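Local coordinates for protein inositol 2-dehydrogenase/D-chiro-inositol 3-dehydrogenase (Lactobacillus casei, PDB 4MIY) that oxidises myo-inositol and D-chiro-inositol to their keto forms, using NAD as the hydride acceptor, at residues A[126-131]-A[177-182]. Numbering follows the deposited sequence.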
loop_
_atom_site.group_PDB
_atom_site.type_symbol
_atom_site.label_atom_id
_atom_site.label_comp_id
_atom_site.label_asym_id
_atom_site.label_seq_id
_atom_site.Cartn_x
_atom_site.Cartn_y
_atom_site.Cartn_z
ATOM N N MET A 126 -19.290 1.044 20.118
ATOM C CA MET A 126 -18.068 1.808 20.001
ATOM C C MET A 126 -17.537 2.071 18.605
ATOM O O MET A 126 -16.705 2.885 18.455
ATOM C CB MET A 126 -16.957 1.175 20.848
ATOM C CG MET A 126 -16.225 0.016 20.188
ATOM S SD MET A 126 -17.284 -1.428 19.988
ATOM C CE MET A 126 -16.170 -2.593 19.192
ATOM N N ARG A 127 -18.010 1.336 17.618
ATOM C CA ARG A 127 -17.481 1.492 16.277
ATOM C C ARG A 127 -17.569 2.903 15.781
ATOM O O ARG A 127 -16.766 3.326 15.037
ATOM C CB ARG A 127 -18.206 0.602 15.297
ATOM C CG ARG A 127 -18.010 -0.873 15.512
ATOM C CD ARG A 127 -16.744 -1.360 14.860
ATOM N NE ARG A 127 -16.673 -2.804 14.719
ATOM C CZ ARG A 127 -17.084 -3.480 13.663
ATOM N NH1 ARG A 127 -17.590 -2.875 12.625
ATOM N NH2 ARG A 127 -16.970 -4.779 13.648
ATOM N N ARG A 128 -18.587 3.611 16.231
ATOM C CA ARG A 128 -18.846 4.943 15.754
ATOM C C ARG A 128 -17.733 5.875 16.204
ATOM O O ARG A 128 -17.573 6.922 15.656
ATOM C CB ARG A 128 -20.191 5.455 16.269
ATOM C CG ARG A 128 -21.377 4.709 15.787
ATOM C CD ARG A 128 -22.646 5.470 16.103
ATOM N NE ARG A 128 -23.857 4.678 15.931
ATOM C CZ ARG A 128 -25.067 5.193 15.865
ATOM N NH1 ARG A 128 -25.240 6.485 15.948
ATOM N NH2 ARG A 128 -26.099 4.405 15.705
ATOM N N TYR A 129 -16.966 5.440 17.182
ATOM C CA TYR A 129 -15.922 6.261 17.764
ATOM C C TYR A 129 -14.522 5.929 17.250
ATOM O O TYR A 129 -13.573 6.583 17.562
ATOM C CB TYR A 129 -15.966 6.146 19.274
ATOM C CG TYR A 129 -17.203 6.759 19.908
ATOM C CD1 TYR A 129 -17.241 8.070 20.244
ATOM C CD2 TYR A 129 -18.305 6.004 20.156
ATOM C CE1 TYR A 129 -18.346 8.619 20.790
ATOM C CE2 TYR A 129 -19.411 6.534 20.718
ATOM C CZ TYR A 129 -19.436 7.839 21.043
ATOM O OH TYR A 129 -20.527 8.411 21.617
ATOM N N ASP A 130 -14.431 4.879 16.477
ATOM C CA ASP A 130 -13.167 4.504 15.908
ATOM C C ASP A 130 -12.731 5.542 14.901
ATOM O O ASP A 130 -13.479 5.943 14.072
ATOM C CB ASP A 130 -13.273 3.150 15.247
ATOM C CG ASP A 130 -11.988 2.730 14.585
ATOM O OD1 ASP A 130 -11.089 2.343 15.308
ATOM O OD2 ASP A 130 -11.928 2.797 13.357
ATOM N N GLN A 131 -11.495 5.978 15.027
ATOM C CA GLN A 131 -11.002 7.071 14.215
ATOM C C GLN A 131 -11.110 6.832 12.721
ATOM O O GLN A 131 -11.485 7.709 12.006
ATOM C CB GLN A 131 -9.587 7.458 14.630
ATOM C CG GLN A 131 -9.601 8.152 15.965
ATOM C CD GLN A 131 -8.269 8.637 16.473
ATOM O OE1 GLN A 131 -7.357 8.885 15.720
ATOM N NE2 GLN A 131 -8.189 8.834 17.763
ATOM N N GLU A 177 -21.803 -4.150 12.960
ATOM C CA GLU A 177 -22.146 -3.678 11.649
ATOM C C GLU A 177 -23.604 -3.237 11.593
ATOM O O GLU A 177 -23.935 -2.313 10.918
ATOM C CB GLU A 177 -21.878 -4.756 10.601
ATOM C CG GLU A 177 -20.414 -4.970 10.213
ATOM C CD GLU A 177 -19.557 -5.649 11.263
ATOM O OE1 GLU A 177 -20.071 -6.416 12.054
ATOM O OE2 GLU A 177 -18.372 -5.360 11.279
ATOM N N ILE A 178 -24.458 -3.931 12.321
ATOM C CA ILE A 178 -25.859 -3.569 12.371
ATOM C C ILE A 178 -26.067 -2.163 12.896
ATOM O O ILE A 178 -26.793 -1.419 12.321
ATOM C CB ILE A 178 -26.667 -4.572 13.171
ATOM C CG1 ILE A 178 -26.921 -5.822 12.327
ATOM C CG2 ILE A 178 -27.967 -3.970 13.578
ATOM C CD1 ILE A 178 -27.345 -7.002 13.143
ATOM N N ASP A 179 -25.364 -1.791 13.948
ATOM C CA ASP A 179 -25.435 -0.432 14.397
ATOM C C ASP A 179 -24.742 0.557 13.462
ATOM O O ASP A 179 -25.205 1.649 13.254
ATOM C CB ASP A 179 -24.877 -0.265 15.778
ATOM C CG ASP A 179 -24.806 1.186 16.183
ATOM O OD1 ASP A 179 -25.827 1.760 16.550
ATOM O OD2 ASP A 179 -23.736 1.751 16.079
ATOM N N GLU A 180 -23.638 0.136 12.893
ATOM C CA GLU A 180 -22.762 1.015 12.123
ATOM C C GLU A 180 -23.326 1.485 10.803
ATOM O O GLU A 180 -23.205 2.609 10.466
ATOM C CB GLU A 180 -21.454 0.261 11.852
ATOM C CG GLU A 180 -20.369 1.027 11.217
ATOM C CD GLU A 180 -19.155 0.167 10.977
ATOM O OE1 GLU A 180 -18.552 -0.276 11.924
ATOM O OE2 GLU A 180 -18.838 -0.036 9.815
ATOM N N MET A 181 -23.965 0.604 10.065
ATOM C CA MET A 181 -24.337 0.949 8.714
ATOM C C MET A 181 -25.420 2.011 8.538
ATOM O O MET A 181 -25.336 2.821 7.687
ATOM C CB MET A 181 -24.685 -0.296 7.902
ATOM C CG MET A 181 -23.583 -1.343 7.833
ATOM S SD MET A 181 -22.051 -0.678 7.160
ATOM C CE MET A 181 -20.999 -2.101 7.417
ATOM N N HIS A 182 -26.452 1.939 9.351
ATOM C CA HIS A 182 -27.489 2.923 9.277
ATOM C C HIS A 182 -26.999 4.311 9.681
ATOM O O HIS A 182 -27.389 5.272 9.090
ATOM C CB HIS A 182 -28.776 2.469 9.996
ATOM C CG HIS A 182 -28.707 2.465 11.486
ATOM N ND1 HIS A 182 -28.982 3.570 12.249
ATOM C CD2 HIS A 182 -28.470 1.464 12.357
ATOM C CE1 HIS A 182 -28.841 3.264 13.517
ATOM N NE2 HIS A 182 -28.543 1.989 13.614
#
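R127 and R128, neighbours in a short 3-10 turn, reach across to three acids of helix 168-185 in a buried cluster of salt bridges, R127 with E177 and E180, R128 with D179. The turn follows strand 121-123, the last of the Rossmann sheet, while the helix belongs to the C-terminal alpha/beta domain. R128 runs extended from CG to NE and grips D179 side-on. Its NE gives a nearly straight bond to D179 OD2 (2.9 Å, 168°). R128 NH2 meets D179 OD1 at 2.8 Å. The two flat groups lie only 21° apart. R127 instead bends at chi2 (-84°), which brings the edge of its guanidinium to both E177 and E180. R127 NH1 (2.9 Å) and R127 NH2 (2.8 Å) converge on E177 OE2 from above one face of that carboxylate. R127 NH1 also bonds E180 OE1 at 2.9 Å, on the syn side of the E180 carboxylate. Second partners brace the acids and bases: H155 ND1 bonds E177 OE1, and D306 pairs with R128 NH2. M126, just before the arginines, touches the bound NAD. The two-nitrogen grips fix how each buried guanidinium is rotated, tying the turn beside the cofactor to helix 168-185.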